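Local coordinates for protein alpha-glucosidase (Bacteroides thetaiotaomicron, PDB 5XFM) that probably hydrolyses both beta-L-arabinopyranosides and alpha-galactosides, as a bifunctional, calcium-binding member of glycoside hydrolase family 97, at residues Ile302-Gly307 and Ala530-Asn535; Gly297-Ile302 and Tyr328-Asn333; Asn97-His102 and Val113-Ser118. The protein carries 1 engineered substitution. All blocks are in the same frame, centred on the assembly; numbering follows the deposited sequence.

Contact 1 (Ile302-Gly307 and Ala530-Asn535); sequences ILWQDG and ALAPNN
Trp304 meets Pro533 at the benzene end of its indole: CZ2 of Trp304 lies 3.7 Å from CD of Pro533, and CH2 lies 3.8 Å from its CG. The proline approaches obliquely, as does Ala532, whose methyl CB stands 4.0 Å from NE1 of Trp304. A broad indole suits this place because its long flank can touch two small residues in succession. Leu303 reaches across with one branch, CD1, which rests 3.2 Å from the carbonyl O of Ala530 and also meets the Ala532 methyl. Ile302 sets CG2 against CA of Ala530 at 3.8 Å. The small Ala530 and Ala532 let the loop come this close to the larger side chains of the helix.

No direct hydrogen bond joins the segments; one water does the polar work. It accepts from NE1 of Trp304 at 2.9 Å, in the plane of the indole, and donates to OD1 of Asn534. The indole and amide planes are nearly parallel (20° apart), the side chains passing in opposite directions. Asn534 has CG between its backbone N and carbonyl carbon (chi1 56°), which carries the amide toward the helix, while its ND2 bonds to Asp538 and Asn495.

Further out, the loop's shape is fixed by a type I turn from Ala532 to Asn535, and OD1 of Asn535 takes the backbone N of Ala532 at 2.9 Å. On the other segment, Gln305 leaves the helix with positive phi, and its NE2 folds back to O of Ile302.

Tyr317 of helix 311-324 meets Trp304 edge-to-face and touches Ala532 and Pro533, and helix 458-462 packs on Ile302. The contact thus joins what follows two adjacent strands of the TIM barrel, 295-299 and 526-528, the first and last in chain order.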
ATOM      1  N   ILE A 302     -13.858   9.975  12.399  1.00 25.40           N
ATOM      2  CA  ILE A 302     -12.572   9.640  13.016  1.00 25.49           C
ATOM      3  C   ILE A 302     -12.456  10.218  14.443  1.00 24.94           C
ATOM      4  O   ILE A 302     -12.108   9.498  15.381  1.00 22.77           O
ATOM      5  CB  ILE A 302     -11.371  10.093  12.139  1.00 16.37           C
ATOM      6  CG1 ILE A 302     -10.049   9.775  12.838  1.00 22.64           C
ATOM      7  CG2 ILE A 302     -11.449  11.570  11.767  1.00 20.00           C
ATOM      8  CD1 ILE A 302      -9.874   8.314  13.159  1.00 22.71           C
ATOM      9  N   LEU A 303     -12.811  11.486  14.621  1.00 25.71           N
ATOM     10  CA  LEU A 303     -12.701  12.123  15.931  1.00 23.70           C
ATOM     11  C   LEU A 303     -14.024  12.242  16.691  1.00 23.83           C
ATOM     12  O   LEU A 303     -14.025  12.307  17.921  1.00 28.75           O
ATOM     13  CB  LEU A 303     -12.080  13.512  15.777  1.00 27.03           C
ATOM     14  CG  LEU A 303     -10.560  13.517  15.625  1.00 22.12           C
ATOM     15  CD1 LEU A 303     -10.046  14.927  15.404  1.00 22.27           C
ATOM     16  CD2 LEU A 303      -9.929  12.907  16.862  1.00 21.01           C
ATOM     17  N   TRP A 304     -15.141  12.287  15.969  1.00 20.01           N
ATOM     18  CA  TRP A 304     -16.445  12.460  16.602  1.00 23.32           C
ATOM     19  C   TRP A 304     -17.245  11.150  16.640  1.00 24.43           C
ATOM     20  O   TRP A 304     -18.289  11.065  17.286  1.00 26.09           O
ATOM     21  CB  TRP A 304     -17.235  13.559  15.890  1.00 17.28           C
ATOM     22  CG  TRP A 304     -16.641  14.936  16.050  1.00 16.64           C
ATOM     23  CD1 TRP A 304     -15.410  15.250  16.558  1.00 17.59           C
ATOM     24  CD2 TRP A 304     -17.258  16.183  15.700  1.00 17.86           C
ATOM     25  NE1 TRP A 304     -15.223  16.612  16.542  1.00 18.50           N
ATOM     26  CE2 TRP A 304     -16.344  17.207  16.020  1.00 20.06           C
ATOM     27  CE3 TRP A 304     -18.494  16.532  15.145  1.00 18.06           C
ATOM     28  CZ2 TRP A 304     -16.630  18.557  15.808  1.00 19.06           C
ATOM     29  CZ3 TRP A 304     -18.773  17.871  14.930  1.00 20.49           C
ATOM     30  CH2 TRP A 304     -17.846  18.868  15.266  1.00 22.01           C
ATOM     31  N   GLN A 305     -16.741  10.144  15.936  1.00 17.94           N
ATOM     32  CA  GLN A 305     -17.257   8.771  15.972  1.00 23.78           C
ATOM     33  C   GLN A 305     -18.740   8.639  15.615  1.00 23.05           C
ATOM     34  O   GLN A 305     -19.301   9.501  14.934  1.00 26.34           O
ATOM     35  CB  GLN A 305     -16.987   8.153  17.345  1.00 22.65           C
ATOM     36  CG  GLN A 305     -15.499   8.061  17.685  1.00 19.94           C
ATOM     37  CD  GLN A 305     -14.768   7.008  16.873  1.00 26.00           C
ATOM     38  OE1 GLN A 305     -15.178   5.849  16.834  1.00 26.62           O
ATOM     39  NE2 GLN A 305     -13.677   7.409  16.218  1.00 28.79           N
ATOM     40  N   ASP A 306     -19.364   7.555  16.077  1.00 19.09           N
ATOM     41  CA  ASP A 306     -20.719   7.188  15.652  1.00 21.59           C
ATOM     42  C   ASP A 306     -21.756   8.259  15.997  1.00 23.16           C
ATOM     43  O   ASP A 306     -22.782   8.384  15.327  1.00 25.23           O
ATOM     44  CB  ASP A 306     -21.143   5.859  16.290  1.00 19.82           C
ATOM     45  CG  ASP A 306     -20.513   4.641  15.614  1.00 19.90           C
ATOM     46  OD1 ASP A 306     -19.875   4.782  14.550  1.00 20.49           O
ATOM     47  OD2 ASP A 306     -20.674   3.526  16.153  1.00 23.67           O
ATOM     48  N   GLY A 307     -21.489   9.025  17.046  1.00 23.96           N
ATOM     49  CA  GLY A 307     -22.380  10.100  17.452  1.00 21.87           C
ATOM     50  C   GLY A 307     -22.470  11.220  16.433  1.00 26.57           C
ATOM     51  O   GLY A 307     -23.372  12.056  16.494  1.00 28.32           O
ATOM     52  N   ALA A 530      -7.739  13.698   9.506  1.00 24.52           N
ATOM     53  CA  ALA A 530      -8.464  13.675  10.767  1.00 25.37           C
ATOM     54  C   ALA A 530      -8.608  15.065  11.395  1.00 26.32           C
ATOM     55  O   ALA A 530      -8.476  15.222  12.604  1.00 30.37           O
ATOM     56  CB  ALA A 530      -7.771  12.737  11.733  1.00 29.77           C
ATOM     57  N   LEU A 531      -8.906  16.066  10.575  1.00 23.89           N
ATOM     58  CA  LEU A 531      -9.172  17.401  11.088  1.00 26.56           C
ATOM     59  C   LEU A 531     -10.589  17.482  11.654  1.00 27.76           C
ATOM     60  O   LEU A 531     -11.421  16.611  11.400  1.00 31.02           O
ATOM     61  CB  LEU A 531      -8.977  18.453   9.994  1.00 25.40           C
ATOM     62  CG  LEU A 531      -7.572  18.588   9.418  1.00 24.21           C
ATOM     63  CD1 LEU A 531      -7.526  19.672   8.359  1.00 26.73           C
ATOM     64  CD2 LEU A 531      -6.576  18.863  10.521  1.00 29.35           C
ATOM     65  N   ALA A 532     -10.853  18.528  12.427  1.00 24.50           N
ATOM     66  CA  ALA A 532     -12.195  18.789  12.951  1.00 24.44           C
ATOM     67  C   ALA A 532     -12.443  20.302  12.985  1.00 21.41           C
ATOM     68  O   ALA A 532     -11.493  21.079  13.052  1.00 20.58           O
ATOM     69  CB  ALA A 532     -12.356  18.172  14.316  1.00 17.66           C
ATOM     70  N   PRO A 533     -13.715  20.728  12.920  1.00 20.56           N
ATOM     71  CA  PRO A 533     -14.033  22.163  12.856  1.00 23.22           C
ATOM     72  C   PRO A 533     -13.379  23.004  13.959  1.00 21.68           C
ATOM     73  O   PRO A 533     -12.889  24.109  13.693  1.00 23.28           O
ATOM     74  CB  PRO A 533     -15.558  22.191  12.998  1.00 21.45           C
ATOM     75  CG  PRO A 533     -16.017  20.862  12.531  1.00 24.83           C
ATOM     76  CD  PRO A 533     -14.910  19.880  12.761  1.00 23.44           C
ATOM     77  N   ASN A 534     -13.350  22.470  15.175  1.00 24.61           N
ATOM     78  CA  ASN A 534     -12.733  23.159  16.306  1.00 24.07           C
ATOM     79  C   ASN A 534     -11.259  23.499  16.078  1.00 29.64           C
ATOM     80  O   ASN A 534     -10.715  24.377  16.751  1.00 33.98           O
ATOM     81  CB  ASN A 534     -12.886  22.321  17.574  1.00 24.80           C
ATOM     82  CG  ASN A 534     -12.324  20.927  17.420  1.00 23.82           C
ATOM     83  OD1 ASN A 534     -12.950  20.061  16.812  1.00 21.46           O
ATOM     84  ND2 ASN A 534     -11.149  20.695  17.986  1.00 25.54           N
ATOM     85  N   ASN A 535     -10.615  22.811  15.133  1.00 26.53           N
ATOM     86  CA  ASN A 535      -9.214  23.079  14.829  1.00 22.68           C
ATOM     87  C   ASN A 535      -9.016  24.475  14.249  1.00 29.09           C
ATOM     88  O   ASN A 535      -7.921  25.036  14.315  1.00 25.93           O
ATOM     89  CB  ASN A 535      -8.645  22.037  13.871  1.00 18.50           C
ATOM     90  CG  ASN A 535      -8.581  20.654  14.487  1.00 29.73           C
ATOM     91  OD1 ASN A 535      -8.484  19.653  13.777  1.00 24.98           O
ATOM     92  ND2 ASN A 535      -8.667  20.588  15.819  1.00 28.96           N
TER
HETATM   93  O   HOH W   1     -12.808  17.707  17.766  1.00 19.90           O

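Contact 2 (Gly297-Ile302 and Tyr328-Asn333); sequences GTWSWI and YALIDN
Leu330 and Trp299 lie side by side, with CD2 of the leucine over one face of the indole, 3.5 Å from the centroid of its five-membered ring and only 20° off the normal: a CH-pi contact. CB of Ile302 lies over the opposite face, toward the rim, so aliphatic groups flank both faces. A branched leucine suits the site because one methyl can point its hydrogens at the ring face while the backbone remains in the strand. Trp299 turns its indole there with CG anti to the backbone N (chi1 -177°).

The same torsion carries NE1 of Trp299 to Asp332, whose OD2 accepts its hydrogen at 2.7 Å, on the anti side of the carboxylate and near the indole plane. The other oxygen, OD1, takes the backbone N of Asn333 at 2.8 Å. Both carboxylate oxygens are therefore engaged, which fixes the group's rotation; Lys401 adds only a long, weak ion pair to OD2. Aspartate is short enough to serve its own following amide as well as the ring. Its CB also packs 3.5 Å from CB of Trp301.

Behind these side chains the strands run parallel, 30° apart. Thr298 N donates to O of Tyr328 at 3.0 Å, and Leu330 N donates to O of Thr298 at 2.9 Å, almost straight. Beyond Trp299 the chains diverge, and two waters bridge the gap from O of Leu330, one to OG and the other to N of Ser300.

Strands 295-299 and 328-331 are successive in the parallel barrel and are linked through helix 311-324, a right-handed beta-alpha-beta crossover of the TIM-barrel kind. Strand 526-528 flanks the first strand and 357-363 the second, while helix 458-462 packs on Trp301.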
ATOM      1  N   GLY A 297     -10.613  15.512   1.884  1.00 29.08           N
ATOM      2  CA  GLY A 297     -11.921  15.348   2.480  1.00 24.91           C
ATOM      3  C   GLY A 297     -11.936  15.668   3.959  1.00 27.09           C
ATOM      4  O   GLY A 297     -10.914  15.583   4.639  1.00 23.34           O
ATOM      5  N   THR A 298     -13.095  16.092   4.448  1.00 26.68           N
ATOM      6  CA  THR A 298     -13.324  16.159   5.882  1.00 24.23           C
ATOM      7  C   THR A 298     -14.070  14.900   6.306  1.00 21.80           C
ATOM      8  O   THR A 298     -14.791  14.290   5.513  1.00 20.12           O
ATOM      9  CB  THR A 298     -14.102  17.417   6.293  1.00 21.23           C
ATOM     10  OG1 THR A 298     -15.329  17.479   5.560  1.00 22.72           O
ATOM     11  CG2 THR A 298     -13.279  18.661   6.000  1.00 25.64           C
ATOM     12  N   TRP A 299     -13.919  14.526   7.566  1.00 18.80           N
ATOM     13  CA  TRP A 299     -14.292  13.192   7.993  1.00 21.79           C
ATOM     14  C   TRP A 299     -14.683  13.228   9.459  1.00 22.71           C
ATOM     15  O   TRP A 299     -13.815  13.280  10.332  1.00 22.47           O
ATOM     16  CB  TRP A 299     -13.119  12.233   7.752  1.00 18.10           C
ATOM     17  CG  TRP A 299     -13.376  10.797   8.086  1.00 17.82           C
ATOM     18  CD1 TRP A 299     -14.580  10.149   8.077  1.00 15.42           C
ATOM     19  CD2 TRP A 299     -12.395   9.818   8.447  1.00 17.86           C
ATOM     20  NE1 TRP A 299     -14.408   8.828   8.424  1.00 15.97           N
ATOM     21  CE2 TRP A 299     -13.076   8.600   8.658  1.00 19.45           C
ATOM     22  CE3 TRP A 299     -11.006   9.857   8.623  1.00 17.62           C
ATOM     23  CZ2 TRP A 299     -12.413   7.426   9.027  1.00 19.92           C
ATOM     24  CZ3 TRP A 299     -10.351   8.693   9.001  1.00 16.07           C
ATOM     25  CH2 TRP A 299     -11.054   7.493   9.192  1.00 15.68           C
ATOM     26  N   SER A 300     -15.987  13.250   9.722  1.00 20.51           N
ATOM     27  CA  SER A 300     -16.491  13.431  11.082  1.00 19.41           C
ATOM     28  C   SER A 300     -16.231  12.227  11.993  1.00 22.97           C
ATOM     29  O   SER A 300     -15.903  12.393  13.169  1.00 25.78           O
ATOM     30  CB  SER A 300     -17.995  13.766  11.050  1.00 20.90           C
ATOM     31  OG  SER A 300     -18.809  12.621  10.843  1.00 21.68           O
ATOM     32  N   TRP A 301     -16.359  11.019  11.454  1.00 20.21           N
ATOM     33  CA  TRP A 301     -16.317   9.820  12.289  1.00 21.79           C
ATOM     34  C   TRP A 301     -14.976   9.579  12.994  1.00 21.19           C
ATOM     35  O   TRP A 301     -14.950   8.979  14.052  1.00 20.59           O
ATOM     36  CB  TRP A 301     -16.675   8.577  11.466  1.00 21.97           C
ATOM     37  CG  TRP A 301     -16.618   7.317  12.274  1.00 24.65           C
ATOM     38  CD1 TRP A 301     -17.630   6.752  12.998  1.00 24.24           C
ATOM     39  CD2 TRP A 301     -15.472   6.480  12.467  1.00 25.23           C
ATOM     40  NE1 TRP A 301     -17.187   5.608  13.621  1.00 21.88           N
ATOM     41  CE2 TRP A 301     -15.864   5.422  13.312  1.00 29.58           C
ATOM     42  CE3 TRP A 301     -14.151   6.525  12.008  1.00 22.33           C
ATOM     43  CZ2 TRP A 301     -14.983   4.413  13.702  1.00 25.07           C
ATOM     44  CZ3 TRP A 301     -13.280   5.523  12.395  1.00 26.28           C
ATOM     45  CH2 TRP A 301     -13.700   4.481  13.232  1.00 26.40           C
ATOM     46  N   ILE A 302     -13.858   9.975  12.399  1.00 25.40           N
ATOM     47  CA  ILE A 302     -12.572   9.640  13.016  1.00 25.49           C
ATOM     48  C   ILE A 302     -12.456  10.218  14.443  1.00 24.94           C
ATOM     49  O   ILE A 302     -12.108   9.498  15.381  1.00 22.77           O
ATOM     50  CB  ILE A 302     -11.371  10.093  12.139  1.00 16.37           C
ATOM     51  CG1 ILE A 302     -10.049   9.775  12.838  1.00 22.64           C
ATOM     52  CG2 ILE A 302     -11.449  11.570  11.767  1.00 20.00           C
ATOM     53  CD1 ILE A 302      -9.874   8.314  13.159  1.00 22.71           C
ATOM     54  N   TYR A 328     -13.961  17.242  -0.814  1.00 23.06           N
ATOM     55  CA  TYR A 328     -14.868  16.173  -0.411  1.00 20.18           C
ATOM     56  C   TYR A 328     -15.232  16.190   1.067  1.00 26.43           C
ATOM     57  O   TYR A 328     -14.568  16.826   1.889  1.00 25.12           O
ATOM     58  CB  TYR A 328     -14.270  14.813  -0.789  1.00 22.60           C
ATOM     59  CG  TYR A 328     -14.070  14.663  -2.287  1.00 20.63           C
ATOM     60  CD1 TYR A 328     -15.160  14.625  -3.152  1.00 22.53           C
ATOM     61  CD2 TYR A 328     -12.797  14.606  -2.835  1.00 23.53           C
ATOM     62  CE1 TYR A 328     -14.984  14.508  -4.516  1.00 22.64           C
ATOM     63  CE2 TYR A 328     -12.612  14.489  -4.200  1.00 22.38           C
ATOM     64  CZ  TYR A 328     -13.706  14.443  -5.034  1.00 20.16           C
ATOM     65  OH  TYR A 328     -13.523  14.332  -6.390  1.00 22.79           O
ATOM     66  N   ALA A 329     -16.341  15.523   1.367  1.00 24.67           N
ATOM     67  CA  ALA A 329     -16.704  15.152   2.721  1.00 19.07           C
ATOM     68  C   ALA A 329     -17.092  13.676   2.743  1.00 20.35           C
ATOM     69  O   ALA A 329     -17.934  13.234   1.958  1.00 22.53           O
ATOM     70  CB  ALA A 329     -17.849  16.018   3.241  1.00 19.42           C
ATOM     71  N   LEU A 330     -16.470  12.918   3.638  1.00 25.23           N
ATOM     72  CA  LEU A 330     -16.762  11.497   3.799  1.00 21.28           C
ATOM     73  C   LEU A 330     -17.796  11.266   4.896  1.00 22.81           C
ATOM     74  O   LEU A 330     -17.583  11.648   6.043  1.00 24.47           O
ATOM     75  CB  LEU A 330     -15.484  10.720   4.123  1.00 18.62           C
ATOM     76  CG  LEU A 330     -15.670   9.291   4.650  1.00 22.05           C
ATOM     77  CD1 LEU A 330     -16.405   8.395   3.646  1.00 18.25           C
ATOM     78  CD2 LEU A 330     -14.327   8.682   5.039  1.00 17.47           C
ATOM     79  N   ILE A 331     -18.925  10.666   4.532  1.00 22.12           N
ATOM     80  CA  ILE A 331     -19.942  10.291   5.508  1.00 21.89           C
ATOM     81  C   ILE A 331     -19.808   8.799   5.807  1.00 20.20           C
ATOM     82  O   ILE A 331     -19.918   7.971   4.903  1.00 20.20           O
ATOM     83  CB  ILE A 331     -21.364  10.624   5.008  1.00 20.79           C
ATOM     84  CG1 ILE A 331     -21.476  12.123   4.697  1.00 25.89           C
ATOM     85  CG2 ILE A 331     -22.408  10.197   6.032  1.00 20.43           C
ATOM     86  CD1 ILE A 331     -22.871  12.570   4.258  1.00 23.36           C
ATOM     87  N   ASP A 332     -19.573   8.458   7.075  1.00 26.09           N
ATOM     88  CA  ASP A 332     -19.123   7.112   7.431  1.00 18.74           C
ATOM     89  C   ASP A 332     -20.294   6.188   7.785  1.00 19.29           C
ATOM     90  O   ASP A 332     -21.439   6.479   7.440  1.00 24.91           O
ATOM     91  CB  ASP A 332     -18.124   7.188   8.586  1.00 19.57           C
ATOM     92  CG  ASP A 332     -16.987   6.173   8.453  1.00 23.02           C
ATOM     93  OD1 ASP A 332     -17.184   4.964   8.712  1.00 20.94           O
ATOM     94  OD2 ASP A 332     -15.876   6.604   8.088  1.00 23.60           O
ATOM     95  N   ASN A 333     -20.002   5.075   8.462  1.00 18.38           N
ATOM     96  CA  ASN A 333     -21.005   4.045   8.760  1.00 20.64           C
ATOM     97  C   ASN A 333     -22.252   4.544   9.510  1.00 21.53           C
ATOM     98  O   ASN A 333     -22.207   5.587  10.151  1.00 18.06           O
ATOM     99  CB  ASN A 333     -20.366   2.917   9.575  1.00 26.28           C
ATOM    100  CG  ASN A 333     -19.727   3.413  10.868  1.00 23.53           C
ATOM    101  OD1 ASN A 333     -19.999   4.517  11.339  1.00 28.08           O
ATOM    102  ND2 ASN A 333     -18.883   2.581  11.453  1.00 23.24           N
TER
HETATM  103  O   HOH W   2     -18.110  11.019   8.726  1.00 19.79           O
HETATM  104  O   HOH W   3     -18.145  14.031   7.575  1.00 22.36           O

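Contact 3 (Asn97-His102 and Val113-Ser118); sequences NELTCH and VIFRVS
Leu99 and Phe115 pack side by side on the buried face of this antiparallel hairpin, CD2 of the leucine lying 4.1 Å from CD1 of the ring. With CG anti to its carbonyl carbon (chi1 -56°), Phe115 lays one ring edge along Leu99 and Cys101: CE1, next to CD1 on that edge, meets SG of Cys101 at 4.1 Å, a sulfur-aromatic contact. Leu28 and Val30 of strand 26-31 press on Phe115, so apolar residues suit this interior of the N-terminal beta-sandwich.

The other face, with Glu98, Thr100, Ile114 and Arg116, is partly exposed and looser. OE1 of Glu98 accepts NE of Arg116 at 3.0 Å through its anti lone pair, in the guanidinium plane; NH2 adds a weak bond. A water donates to the same OE1 at 2.6 Å. A leucine in place of Arg116 would probably leave the Glu98 carboxylate without its charged mate and free to turn.

Hydrogen-bonded pairs, such as Leu99 with Phe115, each N reaching the other's O at 2.9 Å, alternate with non-hydrogen-bonded ones, such as Glu98 with Arg116. The chemistry thus divides by face: dispersion toward the core, a hydrated salt bridge toward solvent.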
ATOM      1  N   ASN A  97      15.634  -6.010 -18.367  1.00 22.63           N
ATOM      2  CA  ASN A  97      15.949  -7.167 -19.194  1.00 31.69           C
ATOM      3  C   ASN A  97      15.076  -8.351 -18.820  1.00 24.24           C
ATOM      4  O   ASN A  97      14.892  -8.651 -17.644  1.00 22.05           O
ATOM      5  CB  ASN A  97      17.432  -7.531 -19.092  1.00 28.90           C
ATOM      6  CG  ASN A  97      18.329  -6.507 -19.761  1.00 22.59           C
ATOM      7  OD1 ASN A  97      17.972  -5.933 -20.788  1.00 28.38           O
ATOM      8  ND2 ASN A  97      19.498  -6.269 -19.179  1.00 24.86           N
ATOM      9  N   GLU A  98      14.535  -9.011 -19.834  1.00 23.46           N
ATOM     10  CA  GLU A  98      13.581 -10.093 -19.644  1.00 26.68           C
ATOM     11  C   GLU A  98      14.146 -11.455 -20.030  1.00 26.39           C
ATOM     12  O   GLU A  98      14.602 -11.659 -21.158  1.00 31.97           O
ATOM     13  CB  GLU A  98      12.314  -9.828 -20.450  1.00 23.16           C
ATOM     14  CG  GLU A  98      11.217 -10.840 -20.207  1.00 24.22           C
ATOM     15  CD  GLU A  98      10.052 -10.667 -21.164  1.00 30.32           C
ATOM     16  OE1 GLU A  98       8.984 -10.202 -20.716  1.00 25.38           O
ATOM     17  OE2 GLU A  98      10.213 -10.982 -22.364  1.00 35.92           O
ATOM     18  N   LEU A  99      14.123 -12.375 -19.076  1.00 19.91           N
ATOM     19  CA  LEU A  99      14.528 -13.753 -19.302  1.00 25.72           C
ATOM     20  C   LEU A  99      13.314 -14.670 -19.304  1.00 19.10           C
ATOM     21  O   LEU A  99      12.590 -14.737 -18.322  1.00 21.18           O
ATOM     22  CB  LEU A  99      15.514 -14.208 -18.228  1.00 21.92           C
ATOM     23  CG  LEU A  99      15.866 -15.696 -18.265  1.00 25.30           C
ATOM     24  CD1 LEU A  99      16.568 -16.045 -19.576  1.00 23.07           C
ATOM     25  CD2 LEU A  99      16.713 -16.085 -17.064  1.00 22.36           C
ATOM     26  N   THR A 100      13.086 -15.376 -20.404  1.00 21.48           N
ATOM     27  CA  THR A 100      12.015 -16.358 -20.460  1.00 24.90           C
ATOM     28  C   THR A 100      12.597 -17.760 -20.423  1.00 23.13           C
ATOM     29  O   THR A 100      13.386 -18.138 -21.282  1.00 27.24           O
ATOM     30  CB  THR A 100      11.134 -16.201 -21.719  1.00 26.01           C
ATOM     31  OG1 THR A 100      10.594 -14.873 -21.774  1.00 23.78           O
ATOM     32  CG2 THR A 100       9.984 -17.204 -21.682  1.00 17.92           C
ATOM     33  N   CYS A 101      12.226 -18.511 -19.399  1.00 23.75           N
ATOM     34  CA  CYS A 101      12.682 -19.882 -19.223  1.00 27.58           C
ATOM     35  C   CYS A 101      11.574 -20.884 -19.533  1.00 26.92           C
ATOM     36  O   CYS A 101      10.448 -20.761 -19.038  1.00 22.70           O
ATOM     37  CB  CYS A 101      13.199 -20.087 -17.798  1.00 21.90           C
ATOM     38  SG  CYS A 101      14.645 -19.071 -17.409  1.00 29.71           S
ATOM     39  N   HIS A 102      11.903 -21.875 -20.354  1.00 26.51           N
ATOM     40  CA  HIS A 102      10.960 -22.929 -20.695  1.00 23.03           C
ATOM     41  C   HIS A 102      11.300 -24.211 -19.960  1.00 21.96           C
ATOM     42  O   HIS A 102      12.339 -24.825 -20.207  1.00 23.59           O
ATOM     43  CB  HIS A 102      10.930 -23.163 -22.209  1.00 24.02           C
ATOM     44  CG  HIS A 102      10.441 -21.983 -22.991  1.00 30.47           C
ATOM     45  ND1 HIS A 102      11.275 -20.969 -23.413  1.00 36.37           N
ATOM     46  CD2 HIS A 102       9.203 -21.660 -23.433  1.00 32.88           C
ATOM     47  CE1 HIS A 102      10.569 -20.068 -24.075  1.00 35.34           C
ATOM     48  NE2 HIS A 102       9.309 -20.466 -24.104  1.00 32.75           N
ATOM     49  N   VAL A 113       8.671 -19.670 -16.991  1.00 23.97           N
ATOM     50  CA  VAL A 113       8.988 -18.701 -15.935  1.00 21.14           C
ATOM     51  C   VAL A 113       9.620 -17.459 -16.551  1.00 19.89           C
ATOM     52  O   VAL A 113      10.591 -17.555 -17.289  1.00 24.46           O
ATOM     53  CB  VAL A 113       9.951 -19.281 -14.863  1.00 22.51           C
ATOM     54  CG1 VAL A 113      10.080 -18.328 -13.677  1.00 18.53           C
ATOM     55  CG2 VAL A 113       9.484 -20.639 -14.394  1.00 23.87           C
ATOM     56  N   ILE A 114       9.062 -16.292 -16.252  1.00 21.56           N
ATOM     57  CA  ILE A 114       9.532 -15.037 -16.834  1.00 17.78           C
ATOM     58  C   ILE A 114      10.069 -14.100 -15.770  1.00 19.39           C
ATOM     59  O   ILE A 114       9.365 -13.785 -14.807  1.00 18.98           O
ATOM     60  CB  ILE A 114       8.413 -14.299 -17.605  1.00 16.48           C
ATOM     61  CG1 ILE A 114       7.938 -15.127 -18.794  1.00 26.30           C
ATOM     62  CG2 ILE A 114       8.911 -12.946 -18.097  1.00 18.40           C
ATOM     63  CD1 ILE A 114       6.875 -16.122 -18.462  1.00 27.34           C
ATOM     64  N   PHE A 115      11.301 -13.641 -15.977  1.00 18.22           N
ATOM     65  CA  PHE A 115      11.958 -12.667 -15.109  1.00 21.92           C
ATOM     66  C   PHE A 115      12.122 -11.323 -15.808  1.00 22.62           C
ATOM     67  O   PHE A 115      12.633 -11.260 -16.917  1.00 24.37           O
ATOM     68  CB  PHE A 115      13.343 -13.166 -14.676  1.00 19.62           C
ATOM     69  CG  PHE A 115      13.332 -14.506 -13.992  1.00 22.46           C
ATOM     70  CD1 PHE A 115      13.380 -15.679 -14.728  1.00 18.10           C
ATOM     71  CD2 PHE A 115      13.289 -14.589 -12.606  1.00 22.52           C
ATOM     72  CE1 PHE A 115      13.385 -16.912 -14.097  1.00 22.90           C
ATOM     73  CE2 PHE A 115      13.289 -15.821 -11.965  1.00 23.61           C
ATOM     74  CZ  PHE A 115      13.337 -16.984 -12.711  1.00 23.63           C
ATOM     75  N   ARG A 116      11.658 -10.253 -15.177  1.00 17.54           N
ATOM     76  CA  ARG A 116      11.935  -8.902 -15.654  1.00 20.02           C
ATOM     77  C   ARG A 116      12.781  -8.177 -14.627  1.00 20.06           C
ATOM     78  O   ARG A 116      12.344  -7.936 -13.503  1.00 21.88           O
ATOM     79  CB  ARG A 116      10.640  -8.144 -15.931  1.00 23.33           C
ATOM     80  CG  ARG A 116       9.873  -8.694 -17.116  1.00 23.64           C
ATOM     81  CD  ARG A 116       8.510  -8.044 -17.271  1.00 24.00           C
ATOM     82  NE  ARG A 116       7.800  -8.612 -18.412  1.00 21.49           N
ATOM     83  CZ  ARG A 116       6.536  -8.338 -18.720  1.00 30.39           C
ATOM     84  NH1 ARG A 116       5.828  -7.513 -17.958  1.00 24.52           N
ATOM     85  NH2 ARG A 116       5.976  -8.907 -19.780  1.00 31.09           N
ATOM     86  N   VAL A 117      14.005  -7.846 -15.008  1.00 22.42           N
ATOM     87  CA  VAL A 117      14.935  -7.238 -14.079  1.00 25.15           C
ATOM     88  C   VAL A 117      15.287  -5.818 -14.494  1.00 22.86           C
ATOM     89  O   VAL A 117      15.963  -5.610 -15.501  1.00 30.50           O
ATOM     90  CB  VAL A 117      16.224  -8.070 -13.951  1.00 21.79           C
ATOM     91  CG1 VAL A 117      17.082  -7.542 -12.814  1.00 22.58           C
ATOM     92  CG2 VAL A 117      15.882  -9.532 -13.713  1.00 21.86           C
ATOM     93  N   SER A 118      14.810  -4.845 -13.723  1.00 21.53           N
ATOM     94  CA  SER A 118      15.238  -3.461 -13.890  1.00 20.46           C
ATOM     95  C   SER A 118      16.439  -3.238 -12.969  1.00 22.44           C
ATOM     96  O   SER A 118      16.960  -4.201 -12.397  1.00 23.54           O
ATOM     97  CB  SER A 118      14.098  -2.484 -13.590  1.00 23.10           C
ATOM     98  OG  SER A 118      13.611  -2.624 -12.268  1.00 19.34           O
TER
HETATM   99  O   HOH W   4       7.006 -11.449 -21.830  1.00 30.09           O

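Overall arrangement
Contacts 1 and 2 belong to one neighbourhood of the TIM barrel: their centres lie 9 Å apart, they share Ile302 and helix 300-304, and Trp301 of contact 2 probably hydrogen-bonds to Asp306 of contact 1. Contact 2 is wholly buried and combines strand pairing with an aromatic and carboxylate network, whereas contact 1, partly exposed, relies on apolar packing and a water bridge. The side chain of Trp301 lies about 7 Å from the bound calcium ion, that of the shared Ile302 about 9 Å. Contact 3 lies in the N-terminal beta domain, its centre about 45 Å from that of contact 2, and is a regular antiparallel hairpin with one buried face and one partly exposed.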